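Local coordinates for glyoxalase family protein (Bacillus cereus, PDB 1SS4) that belongs to the vicinal oxygen chelate (glyoxalase) family and probably binds a metal ion, its tentative assignment being methylmalonyl-CoA epimerase activity, at residues R39-G44 and C57-M62; N24-F29 and I72-F77; I17-L22 and G138-L143. One frame throughout, in Å; residues are numbered along the deposited sequence.

Interaction 1. Residues R39-G44 and C57-M62; sequences RANVEG and CVEIAM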
loop_
_atom_site.group_PDB
_atom_site.type_symbol
_atom_site.label_atom_id
_atom_site.label_comp_id
_atom_site.label_asym_id
_atom_site.label_seq_id
_atom_site.Cartn_x
_atom_site.Cartn_y
_atom_site.Cartn_z
ATOM N N ARG A 39 -15.764 5.283 -10.329
ATOM C CA ARG A 39 -15.811 6.313 -9.318
ATOM C C ARG A 39 -17.237 6.362 -8.811
ATOM O O ARG A 39 -18.179 6.360 -9.606
ATOM C CB ARG A 39 -15.417 7.644 -9.957
ATOM C CG ARG A 39 -15.497 8.810 -9.036
ATOM C CD ARG A 39 -14.969 10.058 -9.718
ATOM N NE ARG A 39 -14.944 11.164 -8.772
ATOM C CZ ARG A 39 -14.300 12.301 -8.973
ATOM N NH1 ARG A 39 -13.617 12.492 -10.100
ATOM N NH2 ARG A 39 -14.329 13.239 -8.040
ATOM N N ALA A 40 -17.405 6.403 -7.496
ATOM C CA ALA A 40 -18.743 6.432 -6.951
ATOM C C ALA A 40 -18.817 6.874 -5.505
ATOM O O ALA A 40 -17.844 6.799 -4.758
ATOM C CB ALA A 40 -19.379 5.060 -7.106
ATOM N N ASN A 41 -19.988 7.366 -5.124
ATOM C CA ASN A 41 -20.224 7.784 -3.758
ATOM C C ASN A 41 -20.764 6.528 -3.105
ATOM O O ASN A 41 -21.596 5.842 -3.684
ATOM C CB ASN A 41 -21.273 8.898 -3.712
ATOM C CG ASN A 41 -20.760 10.199 -4.291
ATOM O OD1 ASN A 41 -19.947 10.890 -3.672
ATOM N ND2 ASN A 41 -21.223 10.537 -5.494
ATOM N N VAL A 42 -20.279 6.206 -1.917
ATOM C CA VAL A 42 -20.753 5.018 -1.226
ATOM C C VAL A 42 -21.314 5.463 0.109
ATOM O O VAL A 42 -20.580 5.973 0.951
ATOM C CB VAL A 42 -19.607 4.003 -0.989
ATOM C CG1 VAL A 42 -20.095 2.834 -0.135
ATOM C CG2 VAL A 42 -19.095 3.496 -2.318
ATOM N N GLU A 43 -22.622 5.302 0.300
ATOM C CA GLU A 43 -23.209 5.701 1.568
ATOM C C GLU A 43 -24.050 4.606 2.192
ATOM O O GLU A 43 -24.613 4.793 3.269
ATOM C CB GLU A 43 -24.018 6.996 1.409
ATOM C CG GLU A 43 -24.925 7.050 0.196
ATOM C CD GLU A 43 -25.603 8.404 0.054
ATOM O OE1 GLU A 43 -26.338 8.806 0.985
ATOM O OE2 GLU A 43 -25.402 9.066 -0.990
ATOM N N GLY A 44 -24.112 3.456 1.525
ATOM C CA GLY A 44 -24.865 2.335 2.054
ATOM C C GLY A 44 -24.260 1.983 3.398
ATOM O O GLY A 44 -23.035 2.078 3.581
ATOM N N CYS A 57 -20.053 8.289 4.738
ATOM C CA CYS A 57 -20.310 8.625 3.355
ATOM C C CYS A 57 -18.926 8.876 2.787
ATOM O O CYS A 57 -18.239 9.801 3.211
ATOM C CB CYS A 57 -21.141 9.906 3.257
ATOM S SG CYS A 57 -21.563 10.380 1.557
ATOM N N VAL A 58 -18.509 8.037 1.850
ATOM C CA VAL A 58 -17.194 8.186 1.246
ATOM C C VAL A 58 -17.295 8.107 -0.265
ATOM O O VAL A 58 -18.162 7.418 -0.797
ATOM C CB VAL A 58 -16.252 7.069 1.724
ATOM C CG1 VAL A 58 -14.885 7.244 1.110
ATOM C CG2 VAL A 58 -16.142 7.099 3.234
ATOM N N GLU A 59 -16.449 8.859 -0.961
ATOM C CA GLU A 59 -16.428 8.790 -2.408
ATOM C C GLU A 59 -15.193 7.950 -2.726
ATOM O O GLU A 59 -14.099 8.194 -2.190
ATOM C CB GLU A 59 -16.296 10.172 -3.038
ATOM C CG GLU A 59 -16.523 10.146 -4.547
ATOM C CD GLU A 59 -16.277 11.499 -5.195
ATOM O OE1 GLU A 59 -15.906 12.443 -4.464
ATOM O OE2 GLU A 59 -16.450 11.615 -6.434
ATOM N N ILE A 60 -15.373 6.972 -3.602
ATOM C CA ILE A 60 -14.308 6.047 -3.974
ATOM C C ILE A 60 -13.981 6.064 -5.460
ATOM O O ILE A 60 -14.865 6.256 -6.300
ATOM C CB ILE A 60 -14.713 4.609 -3.586
ATOM C CG1 ILE A 60 -14.765 4.486 -2.061
ATOM C CG2 ILE A 60 -13.736 3.603 -4.158
ATOM C CD1 ILE A 60 -15.378 3.192 -1.600
ATOM N N ALA A 61 -12.706 5.861 -5.775
ATOM C CA ALA A 61 -12.243 5.809 -7.159
ATOM C C ALA A 61 -11.250 4.663 -7.262
ATOM O O ALA A 61 -10.321 4.574 -6.466
ATOM C CB ALA A 61 -11.581 7.115 -7.555
HETATM N N MSE A 62 -11.441 3.783 -8.235
HETATM C CA MSE A 62 -10.540 2.654 -8.394
HETATM C C MSE A 62 -9.646 2.841 -9.616
HETATM O O MSE A 62 -10.137 3.030 -10.729
HETATM C CB MSE A 62 -11.346 1.361 -8.526
HETATM C CG MSE A 62 -10.508 0.092 -8.483
HETATM SE SE MSE A 62 -9.666 -0.247 -6.745
HETATM C CE MSE A 62 -11.215 -0.921 -5.730
#

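Interaction 2. Residues N24-F29 and I72-F77; sequences NAISFF and IELSRF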
loop_
_atom_site.group_PDB
_atom_site.type_symbol
_atom_site.label_atom_id
_atom_site.label_comp_id
_atom_site.label_asym_id
_atom_site.label_seq_id
_atom_site.Cartn_x
_atom_site.Cartn_y
_atom_site.Cartn_z
ATOM N N ASN A 24 -8.012 15.544 -7.604
ATOM C CA ASN A 24 -6.567 15.727 -7.738
ATOM C C ASN A 24 -5.781 14.418 -7.692
ATOM O O ASN A 24 -4.796 14.246 -8.425
ATOM C CB ASN A 24 -6.009 16.653 -6.650
ATOM C CG ASN A 24 -6.455 18.088 -6.809
ATOM O OD1 ASN A 24 -6.821 18.520 -7.901
ATOM N ND2 ASN A 24 -6.410 18.844 -5.716
ATOM N N ALA A 25 -6.193 13.507 -6.814
ATOM C CA ALA A 25 -5.498 12.218 -6.692
ATOM C C ALA A 25 -5.684 11.397 -7.970
ATOM O O ALA A 25 -4.732 10.819 -8.485
ATOM C CB ALA A 25 -6.013 11.455 -5.473
ATOM N N ILE A 26 -6.908 11.357 -8.489
ATOM C CA ILE A 26 -7.170 10.641 -9.737
ATOM C C ILE A 26 -6.251 11.231 -10.814
ATOM O O ILE A 26 -5.561 10.507 -11.522
ATOM C CB ILE A 26 -8.654 10.803 -10.204
ATOM C CG1 ILE A 26 -9.591 10.087 -9.228
ATOM C CG2 ILE A 26 -8.826 10.235 -11.614
ATOM C CD1 ILE A 26 -11.059 10.222 -9.576
ATOM N N SER A 27 -6.227 12.553 -10.919
ATOM C CA SER A 27 -5.390 13.197 -11.929
ATOM C C SER A 27 -3.922 12.780 -11.819
ATOM O O SER A 27 -3.271 12.472 -12.818
ATOM C CB SER A 27 -5.510 14.720 -11.806
ATOM O OG SER A 27 -4.566 15.369 -12.640
ATOM N N PHE A 28 -3.405 12.766 -10.597
ATOM C CA PHE A 28 -2.020 12.388 -10.358
ATOM C C PHE A 28 -1.697 10.950 -10.773
ATOM O O PHE A 28 -0.715 10.707 -11.469
ATOM C CB PHE A 28 -1.673 12.579 -8.878
ATOM C CG PHE A 28 -0.279 12.156 -8.532
ATOM C CD1 PHE A 28 0.814 12.898 -8.979
ATOM C CD2 PHE A 28 -0.052 11.008 -7.787
ATOM C CE1 PHE A 28 2.117 12.494 -8.683
ATOM C CE2 PHE A 28 1.249 10.591 -7.489
ATOM C CZ PHE A 28 2.332 11.336 -7.937
ATOM N N PHE A 29 -2.515 9.988 -10.355
ATOM C CA PHE A 29 -2.223 8.619 -10.719
ATOM C C PHE A 29 -2.420 8.373 -12.211
ATOM O O PHE A 29 -1.788 7.488 -12.779
ATOM C CB PHE A 29 -3.009 7.674 -9.815
ATOM C CG PHE A 29 -2.397 7.562 -8.429
ATOM C CD1 PHE A 29 -1.229 6.827 -8.238
ATOM C CD2 PHE A 29 -2.923 8.268 -7.359
ATOM C CE1 PHE A 29 -0.583 6.802 -6.990
ATOM C CE2 PHE A 29 -2.290 8.256 -6.095
ATOM C CZ PHE A 29 -1.117 7.521 -5.916
ATOM N N ILE A 72 -5.080 0.749 -7.254
ATOM C CA ILE A 72 -4.971 1.723 -6.178
ATOM C C ILE A 72 -6.384 2.256 -5.963
ATOM O O ILE A 72 -7.013 2.794 -6.877
ATOM C CB ILE A 72 -4.051 2.886 -6.539
ATOM C CG1 ILE A 72 -2.621 2.389 -6.648
ATOM C CG2 ILE A 72 -4.180 4.014 -5.501
ATOM C CD1 ILE A 72 -1.698 3.356 -7.412
ATOM N N GLU A 73 -6.890 2.080 -4.752
ATOM C CA GLU A 73 -8.220 2.568 -4.422
ATOM C C GLU A 73 -8.050 3.898 -3.715
ATOM O O GLU A 73 -7.342 3.984 -2.707
ATOM C CB GLU A 73 -8.943 1.593 -3.488
ATOM C CG GLU A 73 -10.385 1.988 -3.198
ATOM C CD GLU A 73 -11.124 0.968 -2.322
ATOM O OE1 GLU A 73 -11.100 -0.244 -2.638
ATOM O OE2 GLU A 73 -11.737 1.371 -1.319
ATOM N N LEU A 74 -8.706 4.924 -4.236
ATOM C CA LEU A 74 -8.644 6.250 -3.650
ATOM C C LEU A 74 -9.977 6.512 -2.954
ATOM O O LEU A 74 -11.050 6.272 -3.530
ATOM C CB LEU A 74 -8.370 7.288 -4.752
ATOM C CG LEU A 74 -7.076 7.059 -5.543
ATOM C CD1 LEU A 74 -7.024 7.983 -6.755
ATOM C CD2 LEU A 74 -5.841 7.296 -4.643
ATOM N N SER A 75 -9.906 6.962 -1.699
ATOM C CA SER A 75 -11.095 7.254 -0.903
ATOM C C SER A 75 -11.068 8.672 -0.338
ATOM O O SER A 75 -10.015 9.175 0.061
ATOM C CB SER A 75 -11.213 6.279 0.276
ATOM O OG SER A 75 -11.578 4.989 -0.172
ATOM N N ARG A 76 -12.238 9.296 -0.311
ATOM C CA ARG A 76 -12.411 10.635 0.248
ATOM C C ARG A 76 -13.611 10.569 1.194
ATOM O O ARG A 76 -14.717 10.203 0.781
ATOM C CB ARG A 76 -12.697 11.657 -0.852
ATOM C CG ARG A 76 -12.904 13.061 -0.311
ATOM C CD ARG A 76 -13.134 14.048 -1.447
ATOM N NE ARG A 76 -14.379 13.792 -2.175
ATOM C CZ ARG A 76 -15.579 14.204 -1.774
ATOM N NH1 ARG A 76 -15.707 14.895 -0.644
ATOM N NH2 ARG A 76 -16.650 13.938 -2.509
ATOM N N PHE A 77 -13.387 10.906 2.460
ATOM C CA PHE A 77 -14.450 10.884 3.458
ATOM C C PHE A 77 -15.299 12.160 3.420
ATOM O O PHE A 77 -14.759 13.248 3.431
ATOM C CB PHE A 77 -13.851 10.745 4.863
ATOM C CG PHE A 77 -13.532 9.321 5.259
ATOM C CD1 PHE A 77 -14.509 8.510 5.832
ATOM C CD2 PHE A 77 -12.267 8.783 5.031
ATOM C CE1 PHE A 77 -14.231 7.171 6.169
ATOM C CE2 PHE A 77 -11.980 7.460 5.359
ATOM C CZ PHE A 77 -12.962 6.646 5.930
#

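Interaction 3. Residues I17-L22 and G138-L143; sequences IVVESL and GVEGIL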
loop_
_atom_site.group_PDB
_atom_site.type_symbol
_atom_site.label_atom_id
_atom_site.label_comp_id
_atom_site.label_asym_id
_atom_site.label_seq_id
_atom_site.Cartn_x
_atom_site.Cartn_y
_atom_site.Cartn_z
ATOM N N ILE A 17 -5.696 4.481 -0.526
ATOM C CA ILE A 17 -5.163 5.721 0.041
ATOM C C ILE A 17 -6.362 6.650 0.303
ATOM O O ILE A 17 -7.237 6.783 -0.552
ATOM C CB ILE A 17 -4.203 6.446 -0.967
ATOM C CG1 ILE A 17 -3.200 5.452 -1.570
ATOM C CG2 ILE A 17 -3.456 7.597 -0.246
ATOM C CD1 ILE A 17 -2.373 6.028 -2.738
ATOM N N VAL A 18 -6.402 7.256 1.486
ATOM C CA VAL A 18 -7.455 8.200 1.855
ATOM C C VAL A 18 -6.893 9.566 1.471
ATOM O O VAL A 18 -5.811 9.935 1.909
ATOM C CB VAL A 18 -7.741 8.143 3.371
ATOM C CG1 VAL A 18 -8.696 9.251 3.780
ATOM C CG2 VAL A 18 -8.327 6.805 3.708
ATOM N N VAL A 19 -7.614 10.299 0.626
ATOM C CA VAL A 19 -7.125 11.583 0.173
ATOM C C VAL A 19 -8.090 12.725 0.458
ATOM O O VAL A 19 -9.260 12.499 0.797
ATOM C CB VAL A 19 -6.796 11.546 -1.334
ATOM C CG1 VAL A 19 -5.786 10.437 -1.606
ATOM C CG2 VAL A 19 -8.063 11.315 -2.154
ATOM N N GLU A 20 -7.567 13.945 0.339
ATOM C CA GLU A 20 -8.321 15.174 0.565
ATOM C C GLU A 20 -9.182 15.499 -0.660
ATOM O O GLU A 20 -10.351 15.852 -0.539
ATOM C CB GLU A 20 -7.332 16.315 0.823
ATOM C CG GLU A 20 -7.937 17.580 1.376
ATOM C CD GLU A 20 -6.882 18.643 1.670
ATOM O OE1 GLU A 20 -7.287 19.738 2.129
ATOM O OE2 GLU A 20 -5.657 18.397 1.449
ATOM N N SER A 21 -8.589 15.379 -1.842
ATOM C CA SER A 21 -9.281 15.659 -3.107
ATOM C C SER A 21 -9.218 14.454 -4.038
ATOM O O SER A 21 -8.140 14.085 -4.507
ATOM C CB SER A 21 -8.640 16.853 -3.822
ATOM O OG SER A 21 -9.091 16.941 -5.169
ATOM N N LEU A 22 -10.370 13.842 -4.304
ATOM C CA LEU A 22 -10.404 12.696 -5.201
ATOM C C LEU A 22 -10.025 13.158 -6.618
ATOM O O LEU A 22 -9.243 12.500 -7.323
ATOM C CB LEU A 22 -11.798 12.054 -5.185
ATOM C CG LEU A 22 -11.856 10.567 -5.537
ATOM C CD1 LEU A 22 -10.921 9.780 -4.605
ATOM C CD2 LEU A 22 -13.289 10.058 -5.412
ATOM N N GLY A 138 4.124 13.095 -4.210
ATOM C CA GLY A 138 3.168 13.443 -5.240
ATOM C C GLY A 138 1.968 14.213 -4.743
ATOM O O GLY A 138 2.095 15.106 -3.903
ATOM N N VAL A 139 0.793 13.865 -5.263
ATOM C CA VAL A 139 -0.435 14.530 -4.859
ATOM C C VAL A 139 -0.566 14.563 -3.333
ATOM O O VAL A 139 -0.399 13.547 -2.653
ATOM C CB VAL A 139 -1.679 13.865 -5.502
ATOM C CG1 VAL A 139 -1.812 12.420 -5.035
ATOM C CG2 VAL A 139 -2.932 14.685 -5.173
ATOM N N GLU A 140 -0.810 15.762 -2.805
ATOM C CA GLU A 140 -0.958 15.959 -1.374
ATOM C C GLU A 140 0.215 15.418 -0.548
ATOM O O GLU A 140 0.031 14.952 0.587
ATOM C CB GLU A 140 -2.274 15.330 -0.933
ATOM C CG GLU A 140 -3.495 16.084 -1.465
ATOM C CD GLU A 140 -4.805 15.321 -1.323
ATOM O OE1 GLU A 140 -4.932 14.517 -0.381
ATOM O OE2 GLU A 140 -5.721 15.540 -2.151
ATOM N N GLY A 141 1.413 15.492 -1.118
ATOM C CA GLY A 141 2.620 15.028 -0.446
ATOM C C GLY A 141 2.795 13.523 -0.277
ATOM O O GLY A 141 3.766 13.077 0.343
ATOM N N ILE A 142 1.876 12.737 -0.834
ATOM C CA ILE A 142 1.937 11.282 -0.707
ATOM C C ILE A 142 3.202 10.682 -1.331
ATOM O O ILE A 142 3.536 10.940 -2.489
ATOM C CB ILE A 142 0.652 10.656 -1.307
ATOM C CG1 ILE A 142 -0.540 11.085 -0.436
ATOM C CG2 ILE A 142 0.752 9.113 -1.362
ATOM C CD1 ILE A 142 -1.901 10.832 -1.047
ATOM N N LEU A 143 3.898 9.871 -0.546
ATOM C CA LEU A 143 5.141 9.245 -0.982
ATOM C C LEU A 143 4.959 8.113 -1.994
ATOM O O LEU A 143 4.229 7.144 -1.747
ATOM C CB LEU A 143 5.907 8.719 0.231
ATOM C CG LEU A 143 7.355 8.282 -0.012
ATOM C CD1 LEU A 143 8.186 9.511 -0.365
ATOM C CD2 LEU A 143 7.911 7.607 1.261
#

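Interaction 1. Residues R39-G44 and C57-M62
The Arg39 side chain lies across the end of Glu59 on the neighbouring strand and grips one carboxylate oxygen with two nitrogens, side-on. Arg39 NE donates to Glu59 OE2 at 2.8 Å, the straighter bond (156° at the hydrogen). Arg39 NH2 reaches the same oxygen at 3.1 Å, bent to 137°. The oxygen lies close to the guanidinium plane, but both nitrogens reach it from one face of the carboxylate, whose plane is turned 36° from that of the guanidinium. Each partner has a second ion pair, Arg39 NH2 with Asp23 and Glu59 OE1 with Arg76, so charges of opposite sign alternate from Asp23 on the helix through Arg39 and Glu59 to Arg76. In the βαβββ module of the vicinal oxygen chelate fold, strand 35-42 is an outer strand and 57-64 its antiparallel neighbour. Ala40 and Ile60 exchange backbone hydrogen bonds, the one from Ile60 N to Ala40 O measuring 2.7 Å, and Val42 and Val58 form the next such pair. On the Arg39 face, Asn41 OD1 rests beside Glu59 CG at 3.6 Å. From the other face project Val42 and Ile60, with methyls CG2 and CD1 3.8 Å apart.

Interaction 2. Residues N24-F29 and I72-F77
Phe29 has its CG anti to the carbonyl carbon (chi1 -76°), and Leu74, with chi1 -58°, uses the corresponding position on its own backbone; since both CB atoms already point across the gap, the ring and the isobutyl group meet between helix and sheet. This is the helix-on-sheet layer of a βαβββ module of the vicinal oxygen chelate fold: helix 22-32 packs on strand 71-79, one of the two central strands, and the short segments run nearly antiparallel at 162°, their axes 9.6 Å apart at closest approach. The contact is buried and made by apolar side chains.

Leu74 divides its two methyls between successive turns of the helix. CD2 comes obliquely to the CD2-CE2 side of the Phe29 ring, 4.0 Å from CE2, while CD1 fits against the preceding turn, 3.8 Å from Ala25 CB and 4.1 Å from Ile26 CG1. Alternate residues of the strand face the helix, and Ile72 is therefore the next to reach it, its side chain crossing that of Phe29 at about a right angle.

Phe29 is also held from within its own helix, for the edge of the Phe28 ring comes over one of its faces, with CD2 3.9 Å above the plane. Phe101 of strand 95-103 touches both Phe29 and Ile72, joining this layer to the second module, and Met12 of the second subunit packs on Ile72. At the Ile72 end, CD1 comes to the other long side of the ring, 3.6 Å from both Phe29 CD1 and CE1.

Interaction 3. Residues I17-L22 and G138-L143
This is a polar clasp with an apolar base, joining the turn that leads from the first strand into the first helix of one βαβββ module to the loop before the last strand of the other module in the vicinal oxygen chelate fold. Glu140 carries the polar half. Its carboxylate accepts two consecutive backbone N-H groups, one on each oxygen. Glu20 N gives to Glu140 OE1 at 2.8 Å, almost straight at 168°. Ser21 N gives to Glu140 OE2 at 2.9 Å, more bent at 149°. Both donors arrive on the syn side, slightly out of the carboxylate plane, and this paired grip limits rotation of the group.

Glu20 and Glu140 bring like charges near one another, and Arg87 forms salt bridges with both, which probably offsets their repulsion. Ser21 is the N-cap of helix 22-32, its OG bonded to Asn24 N, so Glu140 holds the chain at the point where that helix begins.

Further along the loop, Ile142 reaches its CD1 against both Ile17 and Val19. With chi1 at -66°, its CG1 lies anti to the carbonyl carbon, and the chain runs on extended to that methyl. Tyr96 of the second subunit packs on both Ile17 and Ile142. Within the contact, Ile142 CD1 is 3.7 Å from Ile17 CG2 and 3.9 Å from Val19 CG1.

In the fold
All three contacts meet on the sheet of strands 9-18, 71-79, 57-64 and 35-42, and chemistry follows position. Interaction 1, its centre about 17 Å from the centre of the chain, joins an outer strand to its neighbour by backbone bonds and charge. Interaction 2, its centre about 8 Å from the centre of the chain, is a wholly apolar helix-on-sheet core. Interaction 3 is equally central but only partly buried, and combines an anchored carboxylate with aliphatic packing between modules. Backbone pairing links them, 57-62 to 72-77 and 72-77 to 17-22, while Leu22 at the start of the helix covers the charged pair of interaction 1. Interactions 2 and 3 also touch the second subunit.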